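Local coordinates for 2-C-methyl-D-erythritol 2,4-cyclodiphosphate synthase (Thermus thermophilus, PDB 1IV1), which converts 4-diphosphocytidyl-2-C-methyl-D-erythritol 2-phosphate to 2-C-methyl-D-erythritol 2,4-cyclodiphosphate, releasing CMP, in the non-mevalonate route to isoprenoids, at residues R72-L77 / S117-L122. Numbering follows the deposited sequence.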
ATOM      1  N   ARG A  72       1.694   0.163  25.862  1.00 17.42           N
ATOM      2  CA  ARG A  72       1.673  -0.849  24.814  1.00 27.37           C
ATOM      3  C   ARG A  72       0.914  -0.378  23.569  1.00 22.87           C
ATOM      4  O   ARG A  72      -0.087   0.329  23.722  1.00 17.96           O
ATOM      5  CB  ARG A  72       0.946  -2.117  25.258  1.00 19.25           C
ATOM      6  CG  ARG A  72       1.733  -3.142  26.028  1.00 28.00           C
ATOM      7  CD  ARG A  72       0.865  -4.372  26.250  1.00 35.39           C
ATOM      8  NE  ARG A  72       1.409  -5.252  27.275  1.00 39.56           N
ATOM      9  CZ  ARG A  72       1.054  -6.522  27.419  1.00 37.37           C
ATOM     10  NH1 ARG A  72       0.152  -7.065  26.610  1.00 23.50           N
ATOM     11  NH2 ARG A  72       1.627  -7.221  28.391  1.00 32.52           N
ATOM     12  N   SER A  73       1.327  -0.773  22.366  1.00 15.98           N
ATOM     13  CA  SER A  73       0.624  -0.284  21.172  1.00 15.65           C
ATOM     14  C   SER A  73      -0.835  -0.709  21.091  1.00 11.64           C
ATOM     15  O   SER A  73      -1.650  -0.053  20.448  1.00 14.95           O
ATOM     16  CB  SER A  73       1.370  -0.753  19.917  1.00 17.77           C
ATOM     17  OG  SER A  73       2.634  -0.124  19.853  1.00 18.06           O
ATOM     18  N   GLU A  74      -1.177  -1.834  21.701  1.00 14.88           N
ATOM     19  CA  GLU A  74      -2.546  -2.338  21.754  1.00 23.11           C
ATOM     20  C   GLU A  74      -3.458  -1.309  22.409  1.00 21.71           C
ATOM     21  O   GLU A  74      -4.644  -1.294  22.095  1.00 18.18           O
ATOM     22  CB  GLU A  74      -2.609  -3.667  22.517  1.00 19.57           C
ATOM     23  CG  GLU A  74      -3.973  -4.069  23.025  1.00 32.92           C
ATOM     24  CD  GLU A  74      -4.120  -5.511  23.466  1.00 30.13           C
ATOM     25  OE1 GLU A  74      -3.166  -6.217  23.858  1.00 27.36           O
ATOM     26  OE2 GLU A  74      -5.268  -5.991  23.415  1.00 40.55           O
ATOM     27  N   VAL A  75      -2.889  -0.485  23.293  1.00 17.87           N
ATOM     28  CA  VAL A  75      -3.670   0.521  24.018  1.00 12.89           C
ATOM     29  C   VAL A  75      -4.181   1.548  23.029  1.00 17.30           C
ATOM     30  O   VAL A  75      -5.331   1.962  23.063  1.00 14.16           O
ATOM     31  CB  VAL A  75      -2.835   1.179  25.129  1.00 18.72           C
ATOM     32  CG1 VAL A  75      -3.511   2.429  25.670  1.00 16.26           C
ATOM     33  CG2 VAL A  75      -2.580   0.155  26.234  1.00 15.70           C
ATOM     34  N   PHE A  76      -3.294   1.926  22.102  1.00 19.20           N
ATOM     35  CA  PHE A  76      -3.671   2.864  21.048  1.00 21.40           C
ATOM     36  C   PHE A  76      -4.750   2.299  20.132  1.00 12.72           C
ATOM     37  O   PHE A  76      -5.720   2.938  19.749  1.00 14.34           O
ATOM     38  CB  PHE A  76      -2.438   3.214  20.204  1.00 14.60           C
ATOM     39  CG  PHE A  76      -1.254   3.647  21.050  1.00 16.80           C
ATOM     40  CD1 PHE A  76      -1.447   4.276  22.274  1.00 18.13           C
ATOM     41  CD2 PHE A  76       0.039   3.418  20.596  1.00 19.86           C
ATOM     42  CE1 PHE A  76      -0.355   4.664  23.030  1.00 18.25           C
ATOM     43  CE2 PHE A  76       1.135   3.811  21.348  1.00 15.62           C
ATOM     44  CZ  PHE A  76       0.925   4.443  22.566  1.00 21.25           C
ATOM     45  N   LEU A  77      -4.544   1.045  19.753  1.00 16.69           N
ATOM     46  CA  LEU A  77      -5.498   0.363  18.885  1.00 15.92           C
ATOM     47  C   LEU A  77      -6.908   0.318  19.467  1.00 16.82           C
ATOM     48  O   LEU A  77      -7.931   0.564  18.833  1.00 15.29           O
ATOM     49  CB  LEU A  77      -4.992  -1.067  18.662  1.00 13.85           C
ATOM     50  CG  LEU A  77      -6.033  -1.919  17.908  1.00 22.63           C
ATOM     51  CD1 LEU A  77      -6.234  -1.328  16.517  1.00 17.65           C
ATOM     52  CD2 LEU A  77      -5.625  -3.376  17.899  1.00 16.53           C
ATOM     53  N   SER A 117      -7.072 -11.321  15.902  1.00 16.50           N
ATOM     54  CA  SER A 117      -8.488 -11.698  16.016  1.00 14.91           C
ATOM     55  C   SER A 117      -9.075 -11.250  17.353  1.00 10.76           C
ATOM     56  O   SER A 117     -10.171 -10.703  17.422  1.00 14.30           O
ATOM     57  CB  SER A 117      -8.691 -13.200  15.844  1.00 19.36           C
ATOM     58  OG  SER A 117     -10.062 -13.532  16.041  1.00 24.04           O
ATOM     59  N   ARG A 118      -8.338 -11.482  18.423  1.00 14.22           N
ATOM     60  CA  ARG A 118      -8.801 -11.093  19.749  1.00 16.02           C
ATOM     61  C   ARG A 118      -8.769  -9.587  19.916  1.00 19.48           C
ATOM     62  O   ARG A 118      -9.752  -9.024  20.390  1.00 21.01           O
ATOM     63  CB  ARG A 118      -7.933 -11.767  20.812  1.00 18.52           C
ATOM     64  CG  ARG A 118      -8.389 -11.514  22.245  1.00 26.47           C
ATOM     65  CD  ARG A 118      -7.361 -12.065  23.238  1.00 39.49           C
ATOM     66  NE  ARG A 118      -6.136 -11.270  23.199  1.00 53.21           N
ATOM     67  CZ  ARG A 118      -5.775 -10.390  24.124  1.00 47.46           C
ATOM     68  NH1 ARG A 118      -6.540 -10.175  25.184  1.00 35.69           N
ATOM     69  NH2 ARG A 118      -4.639  -9.724  23.976  1.00 33.71           N
ATOM     70  N   LEU A 119      -7.681  -8.918  19.542  1.00 11.89           N
ATOM     71  CA  LEU A 119      -7.660  -7.461  19.670  1.00 15.73           C
ATOM     72  C   LEU A 119      -8.607  -6.746  18.720  1.00 14.48           C
ATOM     73  O   LEU A 119      -9.125  -5.678  19.075  1.00 19.71           O
ATOM     74  CB  LEU A 119      -6.254  -6.901  19.433  1.00 14.64           C
ATOM     75  CG  LEU A 119      -5.260  -7.046  20.576  1.00 16.98           C
ATOM     76  CD1 LEU A 119      -5.154  -8.472  21.089  1.00 31.12           C
ATOM     77  CD2 LEU A 119      -3.898  -6.565  20.089  1.00 23.68           C
ATOM     78  N   LEU A 120      -8.878  -7.248  17.516  1.00 13.03           N
ATOM     79  CA  LEU A 120      -9.793  -6.523  16.642  1.00 17.19           C
ATOM     80  C   LEU A 120     -11.250  -6.991  16.746  1.00 13.50           C
ATOM     81  O   LEU A 120     -12.119  -6.373  16.127  1.00 12.95           O
ATOM     82  CB  LEU A 120      -9.344  -6.675  15.184  1.00 19.02           C
ATOM     83  CG  LEU A 120      -8.408  -5.615  14.613  1.00 25.38           C
ATOM     84  CD1 LEU A 120      -7.537  -4.969  15.663  1.00 26.47           C
ATOM     85  CD2 LEU A 120      -7.551  -6.234  13.496  1.00 12.69           C
ATOM     86  N   ARG A 121     -11.493  -8.053  17.490  1.00 18.07           N
ATOM     87  CA  ARG A 121     -12.766  -8.745  17.626  1.00 19.69           C
ATOM     88  C   ARG A 121     -13.347  -9.100  16.257  1.00 21.67           C
ATOM     89  O   ARG A 121     -14.479  -8.745  15.930  1.00 18.06           O
ATOM     90  CB  ARG A 121     -13.768  -7.910  18.433  1.00 20.43           C
ATOM     91  CG  ARG A 121     -13.310  -7.776  19.887  1.00 24.50           C
ATOM     92  CD  ARG A 121     -14.094  -6.656  20.572  1.00 34.50           C
ATOM     93  NE  ARG A 121     -13.848  -5.401  19.883  1.00 41.09           N
ATOM     94  CZ  ARG A 121     -14.684  -4.694  19.147  1.00 44.39           C
ATOM     95  NH1 ARG A 121     -15.936  -5.079  18.951  1.00 42.89           N
ATOM     96  NH2 ARG A 121     -14.242  -3.564  18.603  1.00 32.74           N
ATOM     97  N   LEU A 122     -12.526  -9.788  15.473  1.00 17.23           N
ATOM     98  CA  LEU A 122     -12.900 -10.306  14.174  1.00 17.14           C
ATOM     99  C   LEU A 122     -12.636 -11.813  14.125  1.00 11.79           C
ATOM    100  O   LEU A 122     -11.682 -12.307  14.729  1.00 17.93           O
ATOM    101  CB  LEU A 122     -12.135  -9.621  13.028  1.00 15.65           C
ATOM    102  CG  LEU A 122     -12.411  -8.137  12.757  1.00 15.65           C
ATOM    103  CD1 LEU A 122     -11.393  -7.568  11.766  1.00 13.64           C
ATOM    104  CD2 LEU A 122     -13.809  -7.881  12.220  1.00 10.91           C
TER
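Glu-74, in the first turn of helix 73-86, sets its carboxylate against Leu-119 near the C-terminal end of helix 109-120, a helix-to-helix contact within the alpha/beta fold of the IspF family. With CG anti to the backbone N (chi1 161°) and the chain extended beyond it, the acid reaches across Leu-119 at about a right angle; CD of Glu-74 lies 3.5 Å from both CG and CD2 of Leu-119. The charge is shared: OE2 pairs with Arg-78 of the same helix, while Glu-74 OE1 makes a long salt bridge of 3.8 Å to NH2 of Arg-118, the carboxylate and guanidinium planes standing 80° apart. Cutting Glu-74 back to an alanine would probably leave Arg-78 without this acid partner, take the weaker pairing from Arg-118 and lose the packing over CG and CD2 of Leu-119. One turn on, Leu-77 continues the contact with purely apolar packing. Leu-41, Thr-45 and Leu-48 of helix 39-50 also touch it, and Leu-120 leans on Leu-91 and Ala-94 of strand 91-99, so Leu-77 and Leu-120 meet between that helix and that strand. CD2 of Leu-77 lies 3.9 Å from CB of Leu-119 and meets CD1 of Leu-120 at a doubtfully short 3.3 Å.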